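PDB 6R5S: probable adhesion protein from Pseudomonas aeruginosa, which probably captures zinc or related divalent metal ions in the periplasm for uptake by an ABC transporter, and here holds an iron(II) ion. Local coordinates for residues G10-P15 with G65-A70; N109-L114 with H177-Y182; E226-S231 with H250-D255. One frame throughout, in Å; residues are numbered along the deposited sequence.

Interaction 1: residues G10-P15 with G65-A70. With FE2 (Fe (II) ion), chain C.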
# COMPACT_ATOMS: atom_id res chain seq x y z
N GLY A 10 15.15 -10.88 -1.16
CA GLY A 10 15.06 -9.62 -0.42
C GLY A 10 13.80 -8.85 -0.75
O GLY A 10 13.42 -8.74 -1.92
N ILE A 11 13.12 -8.33 0.29
CA ILE A 11 11.90 -7.53 0.17
C ILE A 11 12.10 -6.18 0.90
O ILE A 11 12.89 -6.11 1.84
CB ILE A 11 10.60 -8.30 0.59
CG1 ILE A 11 10.61 -8.75 2.08
CG2 ILE A 11 10.32 -9.48 -0.35
CD1 ILE A 11 9.93 -7.74 3.04
N THR A 12 11.43 -5.12 0.47
CA THR A 12 11.62 -3.79 1.05
C THR A 12 10.46 -3.34 1.94
O THR A 12 10.69 -2.78 3.01
CB THR A 12 11.93 -2.77 -0.06
OG1 THR A 12 10.79 -2.58 -0.90
CG2 THR A 12 13.11 -3.19 -0.92
N LEU A 13 9.23 -3.60 1.50
CA LEU A 13 8.02 -3.22 2.23
C LEU A 13 7.22 -4.44 2.68
O LEU A 13 7.44 -5.54 2.16
CB LEU A 13 7.15 -2.24 1.40
CG LEU A 13 7.87 -1.03 0.75
CD1 LEU A 13 6.97 -0.32 -0.23
CD2 LEU A 13 8.40 -0.06 1.79
N HIS A 14 6.32 -4.25 3.66
CA HIS A 14 5.49 -5.31 4.25
C HIS A 14 4.61 -6.06 3.22
O HIS A 14 4.65 -7.29 3.28
CB HIS A 14 4.64 -4.79 5.42
CG HIS A 14 5.37 -4.65 6.73
ND1 HIS A 14 6.17 -3.56 7.00
CD2 HIS A 14 5.32 -5.43 7.83
CE1 HIS A 14 6.61 -3.73 8.23
NE2 HIS A 14 6.11 -4.84 8.77
N PRO A 15 3.86 -5.40 2.27
CA PRO A 15 3.04 -6.18 1.30
C PRO A 15 3.84 -7.10 0.40
O PRO A 15 3.32 -8.13 -0.05
CB PRO A 15 2.36 -5.09 0.45
CG PRO A 15 2.48 -3.87 1.20
CD PRO A 15 3.70 -3.95 2.04
N GLY A 65 9.00 4.60 -6.42
CA GLY A 65 9.14 5.65 -5.42
C GLY A 65 8.88 5.31 -3.98
O GLY A 65 8.88 6.21 -3.13
N HIS A 66 8.67 4.02 -3.66
CA HIS A 66 8.43 3.66 -2.27
C HIS A 66 9.57 2.81 -1.66
O HIS A 66 9.42 2.31 -0.55
CB HIS A 66 7.07 3.01 -2.05
CG HIS A 66 6.41 3.50 -0.80
ND1 HIS A 66 7.05 3.45 0.42
CD2 HIS A 66 5.18 4.03 -0.63
CE1 HIS A 66 6.19 3.95 1.29
NE2 HIS A 66 5.05 4.32 0.69
N ASP A 67 10.71 2.70 -2.35
CA ASP A 67 11.88 2.00 -1.82
C ASP A 67 13.18 2.51 -2.44
O ASP A 67 14.05 1.72 -2.82
CB ASP A 67 11.74 0.46 -1.90
CG ASP A 67 11.37 -0.11 -3.25
OD1 ASP A 67 11.40 0.65 -4.26
OD2 ASP A 67 11.05 -1.31 -3.31
N ASP A 68 13.33 3.86 -2.51
CA ASP A 68 14.53 4.49 -3.05
C ASP A 68 15.73 4.12 -2.19
O ASP A 68 16.80 3.87 -2.73
CB ASP A 68 14.36 6.01 -3.21
CG ASP A 68 13.23 6.46 -4.15
OD1 ASP A 68 13.00 5.77 -5.18
OD2 ASP A 68 12.60 7.50 -3.87
N PHE A 69 15.50 3.98 -0.84
CA PHE A 69 16.50 3.58 0.16
C PHE A 69 17.17 2.25 -0.20
O PHE A 69 18.37 2.08 0.06
CB PHE A 69 15.88 3.49 1.58
CG PHE A 69 14.70 2.56 1.73
CD1 PHE A 69 14.89 1.22 2.06
CD2 PHE A 69 13.40 3.03 1.61
CE1 PHE A 69 13.79 0.36 2.19
CE2 PHE A 69 12.30 2.17 1.77
CZ PHE A 69 12.51 0.84 2.05
N ALA A 70 16.40 1.33 -0.82
CA ALA A 70 16.83 0.00 -1.25
C ALA A 70 17.71 0.09 -2.46
O ALA A 70 18.71 -0.61 -2.52
CB ALA A 70 15.63 -0.87 -1.53
FE FE2 C . 3.75 5.96 1.70

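Interaction 2: residues N109-L114 with H177-Y182. With FE2 (Fe (II) ion), chain C.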
# COMPACT_ATOMS: atom_id res chain seq x y z
N ASN A 109 2.45 8.21 -8.00
CA ASN A 109 1.99 7.69 -6.73
C ASN A 109 2.57 6.21 -6.61
O ASN A 109 2.25 5.35 -7.44
CB ASN A 109 0.46 7.76 -6.62
CG ASN A 109 -0.14 7.44 -5.26
OD1 ASN A 109 -1.24 7.88 -4.91
ND2 ASN A 109 0.55 6.64 -4.46
N PRO A 110 3.47 5.95 -5.62
CA PRO A 110 4.09 4.62 -5.53
C PRO A 110 3.28 3.56 -4.78
O PRO A 110 3.75 2.44 -4.66
CB PRO A 110 5.40 4.91 -4.80
CG PRO A 110 5.08 6.07 -3.90
CD PRO A 110 4.02 6.86 -4.58
N HIS A 111 2.07 3.90 -4.29
CA HIS A 111 1.24 3.02 -3.48
C HIS A 111 0.33 2.09 -4.27
O HIS A 111 -0.86 1.94 -3.94
CB HIS A 111 0.42 3.84 -2.47
CG HIS A 111 1.24 4.76 -1.61
ND1 HIS A 111 1.50 6.05 -2.00
CD2 HIS A 111 1.78 4.55 -0.40
CE1 HIS A 111 2.18 6.60 -1.02
NE2 HIS A 111 2.38 5.73 -0.03
N THR A 112 0.91 1.40 -5.27
CA THR A 112 0.23 0.40 -6.13
C THR A 112 -0.22 -0.79 -5.30
O THR A 112 -1.33 -1.24 -5.48
CB THR A 112 1.17 -0.07 -7.25
OG1 THR A 112 2.42 -0.43 -6.66
CG2 THR A 112 1.37 0.98 -8.33
N PHE A 113 0.59 -1.22 -4.32
CA PHE A 113 0.29 -2.29 -3.37
C PHE A 113 -1.01 -2.08 -2.54
O PHE A 113 -1.51 -3.06 -1.98
CB PHE A 113 1.47 -2.57 -2.43
CG PHE A 113 2.06 -1.36 -1.76
CD1 PHE A 113 1.56 -0.91 -0.55
CD2 PHE A 113 3.17 -0.72 -2.31
CE1 PHE A 113 2.12 0.21 0.07
CE2 PHE A 113 3.73 0.39 -1.68
CZ PHE A 113 3.21 0.84 -0.49
N LEU A 114 -1.56 -0.85 -2.46
CA LEU A 114 -2.83 -0.68 -1.73
C LEU A 114 -4.02 -0.71 -2.70
O LEU A 114 -4.97 0.06 -2.55
CB LEU A 114 -2.84 0.52 -0.76
CG LEU A 114 -1.67 0.60 0.23
CD1 LEU A 114 -1.57 1.96 0.86
CD2 LEU A 114 -1.70 -0.50 1.29
N HIS A 177 -2.31 10.91 4.22
CA HIS A 177 -1.26 10.31 3.39
C HIS A 177 -1.79 10.08 1.96
O HIS A 177 -2.93 9.65 1.79
CB HIS A 177 -0.83 8.97 4.04
CG HIS A 177 0.54 8.51 3.66
ND1 HIS A 177 1.66 9.05 4.22
CD2 HIS A 177 0.91 7.53 2.79
CE1 HIS A 177 2.68 8.42 3.66
NE2 HIS A 177 2.28 7.49 2.81
N GLY A 178 -0.97 10.31 0.94
CA GLY A 178 -1.36 10.09 -0.45
C GLY A 178 -1.20 8.64 -0.88
O GLY A 178 -0.57 8.36 -1.90
N ALA A 179 -1.80 7.73 -0.11
CA ALA A 179 -1.70 6.29 -0.32
C ALA A 179 -2.95 5.56 -0.82
O ALA A 179 -2.84 4.36 -1.12
CB ALA A 179 -1.25 5.64 0.98
N TYR A 180 -4.14 6.21 -0.88
CA TYR A 180 -5.36 5.47 -1.14
C TYR A 180 -6.03 5.72 -2.49
O TYR A 180 -7.10 5.14 -2.75
CB TYR A 180 -6.32 5.70 0.04
CG TYR A 180 -5.62 5.34 1.34
CD1 TYR A 180 -5.31 4.01 1.64
CD2 TYR A 180 -5.12 6.34 2.18
CE1 TYR A 180 -4.57 3.68 2.77
CE2 TYR A 180 -4.37 6.02 3.31
CZ TYR A 180 -4.10 4.69 3.60
OH TYR A 180 -3.41 4.34 4.74
N ASP A 181 -5.33 6.43 -3.39
CA ASP A 181 -5.77 6.78 -4.75
C ASP A 181 -6.07 5.51 -5.56
O ASP A 181 -7.08 5.47 -6.27
CB ASP A 181 -4.72 7.67 -5.45
CG ASP A 181 -4.34 8.98 -4.73
OD1 ASP A 181 -3.94 8.92 -3.53
OD2 ASP A 181 -4.40 10.05 -5.37
N TYR A 182 -5.25 4.46 -5.37
CA TYR A 182 -5.40 3.15 -6.03
C TYR A 182 -6.53 2.33 -5.43
O TYR A 182 -7.27 1.69 -6.17
CB TYR A 182 -4.09 2.34 -5.98
CG TYR A 182 -2.97 2.91 -6.81
CD1 TYR A 182 -2.84 2.60 -8.16
CD2 TYR A 182 -2.03 3.78 -6.25
CE1 TYR A 182 -1.80 3.12 -8.92
CE2 TYR A 182 -0.98 4.30 -7.00
CZ TYR A 182 -0.87 3.97 -8.34
OH TYR A 182 0.15 4.49 -9.09
FE FE2 C . 3.75 5.96 1.70

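Interaction 3: residues E226-S231 with H250-D255. With FE2 (Fe (II) ion), chain C.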
# COMPACT_ATOMS: atom_id res chain seq x y z
N GLU A 226 -4.26 7.83 9.22
CA GLU A 226 -3.34 6.70 9.36
C GLU A 226 -3.45 5.91 10.67
O GLU A 226 -3.33 6.46 11.76
CB GLU A 226 -1.89 7.19 9.17
CG GLU A 226 -1.43 7.21 7.73
CD GLU A 226 -1.47 5.92 6.92
OE1 GLU A 226 -1.24 4.82 7.48
OE2 GLU A 226 -1.74 6.04 5.71
N ILE A 227 -3.62 4.59 10.54
CA ILE A 227 -3.68 3.63 11.64
C ILE A 227 -2.25 3.40 12.15
O ILE A 227 -2.02 3.48 13.36
CB ILE A 227 -4.31 2.28 11.16
CG1 ILE A 227 -5.82 2.39 11.03
CG2 ILE A 227 -3.96 1.12 12.11
CD1 ILE A 227 -6.52 1.23 10.40
N ASP A 228 -1.31 3.06 11.22
CA ASP A 228 0.08 2.68 11.45
C ASP A 228 0.91 3.71 12.21
O ASP A 228 1.29 3.45 13.36
CB ASP A 228 0.76 2.29 10.12
CG ASP A 228 0.16 1.12 9.38
OD1 ASP A 228 -0.62 0.35 10.00
OD2 ASP A 228 0.48 0.94 8.19
N PHE A 229 1.20 4.87 11.57
CA PHE A 229 1.97 5.95 12.22
C PHE A 229 1.11 7.23 12.18
O PHE A 229 1.19 8.01 11.23
CB PHE A 229 3.39 6.10 11.61
CG PHE A 229 4.19 4.81 11.59
CD1 PHE A 229 4.96 4.43 12.69
CD2 PHE A 229 4.18 3.99 10.48
CE1 PHE A 229 5.69 3.24 12.67
CE2 PHE A 229 4.92 2.80 10.46
CZ PHE A 229 5.67 2.43 11.56
N PRO A 230 0.20 7.40 13.18
CA PRO A 230 -0.72 8.55 13.16
C PRO A 230 -0.04 9.89 13.36
O PRO A 230 1.08 9.96 13.86
CB PRO A 230 -1.72 8.25 14.29
CG PRO A 230 -1.49 6.81 14.67
CD PRO A 230 -0.05 6.54 14.36
N SER A 231 -0.74 10.95 12.95
CA SER A 231 -0.32 12.35 13.02
C SER A 231 -1.07 13.06 14.14
O SER A 231 -2.18 12.68 14.51
CB SER A 231 -0.62 13.04 11.70
OG SER A 231 0.07 12.42 10.63
N HIS A 250 -1.59 1.54 5.84
CA HIS A 250 -0.59 1.59 4.78
C HIS A 250 0.06 0.18 4.65
O HIS A 250 0.72 -0.08 3.65
CB HIS A 250 0.46 2.65 5.18
CG HIS A 250 1.38 3.12 4.10
ND1 HIS A 250 2.24 2.25 3.44
CD2 HIS A 250 1.65 4.37 3.68
CE1 HIS A 250 2.96 2.99 2.63
NE2 HIS A 250 2.65 4.28 2.74
N ILE A 251 -0.15 -0.72 5.65
CA ILE A 251 0.41 -2.10 5.74
C ILE A 251 1.93 -1.94 5.84
O ILE A 251 2.65 -2.26 4.90
CB ILE A 251 -0.10 -3.08 4.60
CG1 ILE A 251 -1.63 -2.93 4.34
CG2 ILE A 251 0.28 -4.54 4.91
CD1 ILE A 251 -2.22 -3.65 3.20
N SER A 252 2.39 -1.32 6.95
CA SER A 252 3.81 -0.99 7.19
C SER A 252 4.23 -1.11 8.66
O SER A 252 5.42 -0.94 8.97
CB SER A 252 4.12 0.41 6.68
OG SER A 252 3.47 1.43 7.42
N TYR A 253 3.28 -1.40 9.57
CA TYR A 253 3.53 -1.48 11.01
C TYR A 253 3.69 -2.90 11.54
O TYR A 253 2.94 -3.80 11.17
CB TYR A 253 2.41 -0.74 11.76
CG TYR A 253 2.61 -0.57 13.25
CD1 TYR A 253 3.22 0.57 13.77
CD2 TYR A 253 2.09 -1.50 14.15
CE1 TYR A 253 3.36 0.76 15.14
CE2 TYR A 253 2.22 -1.31 15.53
CZ TYR A 253 2.85 -0.18 16.02
OH TYR A 253 2.98 -0.00 17.38
N GLY A 254 4.63 -3.06 12.46
CA GLY A 254 4.88 -4.32 13.15
C GLY A 254 5.56 -5.40 12.35
O GLY A 254 6.41 -5.13 11.50
N ASP A 255 5.19 -6.65 12.67
CA ASP A 255 5.76 -7.85 12.09
C ASP A 255 5.37 -8.12 10.67
O ASP A 255 4.26 -7.81 10.23
CB ASP A 255 5.42 -9.08 12.95
CG ASP A 255 6.15 -9.19 14.27
OD1 ASP A 255 7.01 -8.32 14.56
OD2 ASP A 255 5.85 -10.15 15.03
FE FE2 C . 3.75 5.96 1.70

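Interaction 1: residues G10-P15 with G65-A70
Thr12 and Asp67 each place a polar group between their own backbone N and carbonyl carbon: OG1 of Thr12 with chi1 67°, and CG of Asp67 with chi1 52°. The two short side chains meet at about a right angle, and Thr12 OG1 donates a hydrogen bond of 2.7 Å to Asp67 OD2, using the anti lone pair of that oxygen, the one facing away from OD1. Threonine suits this place because it has two useful branches. While its hydroxyl holds the carboxylate, its methyl CG2 lies 3.5 Å from CB of Ala70, a small residue in the first turn of helix 68-75.

Leu13 packs beside this polar pair. Its CD1 lies 3.8 Å from CB of His66 and approaches the imidazole obliquely, while CD2 rests 3.5 Å from His66 O and 4.2 Å from Phe69 CZ, at the edge of the phenyl ring. A branched aliphatic residue can thus touch both the root of a metal ligand and an aromatic neighbour. Beyond this packing, His66 NE2 binds the iron at 2.3 Å.

The contact joins the turn after strand 7-11 to the loop that follows its parallel neighbour, strand 58-61, at the end of the sheet where the metal site lies. Asp67 occupies the N-cap position of helix 68-75, but its carboxylate is used in other ways: OD2 also accepts from Asn62 N, and OD1 from Gly63 N. Asn62 OD1 in turn receives His66 N. With three donors shared between its two oxygens, the buried carboxylate is probably stable as an anion, and its bonds tie the loop carrying His66 both to its own strand end and to the neighbouring turn.

Interaction 2: residues N109-L114 with H177-Y182
His111 and Ala179 meet across the contact, with the methyl CB over one face of the imidazole, 3.6 Å from its centroid. The histidine has CG anti to its carbonyl carbon (chi1 -53°), which lays the ring against this small residue and sends NE2 to the iron at 2.2 Å. His177 reaches the same ion from the other segment by a different torsion, CG anti to the backbone N (chi1 -158°), and its NE2 binds at 2.4 Å. The rings stand nearly perpendicular, planes 82° apart, with both NE2 atoms turned to the same ion.

Leu114 CD1 continues the apolar layer, 3.7 Å from Ala179 CB and 4.0 Å from Tyr180 CE1.

Tyr182 lies alongside Thr112, pointing the same way. CA of Thr112 sits over the centre of its ring, 4.0 Å from the centroid, a CH-pi contact, and the threonine methyl CG2 lies over the same face, nearer the hydroxyl end, closest to CZ. The reach of a tyrosine brings OH to the backbone O of Asn109, to which it donates at 2.8 Å, tethering the loop just before His111.

His111 and Gly178 each centre an inverse gamma turn. The loops follow strands 84-86 and 173-175 of separate parallel sheets, an arrangement typical of the metal cleft between the two lobes of family 9 solute-binding proteins.

Interaction 3: residues E226-S231 with H250-D255
Two loops at the metal-site end of the parallel sheet of the C-terminal lobe are pinned together by Asp228, whose OD2 reaches into the backbone of the loop beginning at the iron ligand His250. Ser252 OG donates to Asp228 OD2 at 3.1 Å, arriving from above the carboxylate plane, 36° out of it. Two weak bonds join at the same oxygen, from His250 N and Ser252 N, each 3.2 Å long. Aspartate suits this place: it is short, and one anionic oxygen can serve several donors of one loop.

The loops follow strands 222-226 and 244-248, which are parallel neighbours. The loop that Asp228 grips presents His250 to the cleft. With CG anti to its backbone N (chi1 -165°), His250 carries NE2 to the iron at 2.3 Å. Glu226 lies against the root of this side chain, OE1 3.6 Å from His250 CB, while its OE2 is hydrogen-bonded to Tyr180 OH.

Toward the surface, Tyr253 points its edge at one face of Phe229 in an edge-to-face pair, centroids 5.5 Å apart and planes at 63°. Ser252 OG lies at the edge of the same phenylalanine ring.

How the interactions relate
All three interactions converge on one iron(II) ion. Interaction 1 supplies His66, interaction 2 His111 and His177, and interaction 3 His250; His41 and His199 complete six histidine ligands. Their coordinating nitrogens crowd together: His111 NE2 lies 3.1 Å from both His66 NE2 and His250 NE2. The contact centres themselves are 14 to 15 Å apart, arranged around the metal. Outside the first shell, the hydrogen bond between Tyr180 OH and Glu226 OE2, 2.6 Å long, ties interaction 2 to interaction 3. His14 NE2 of interaction 1 probably bonds to Gly254 O of interaction 3 at 2.8 Å, joining the two lobes away from the ion.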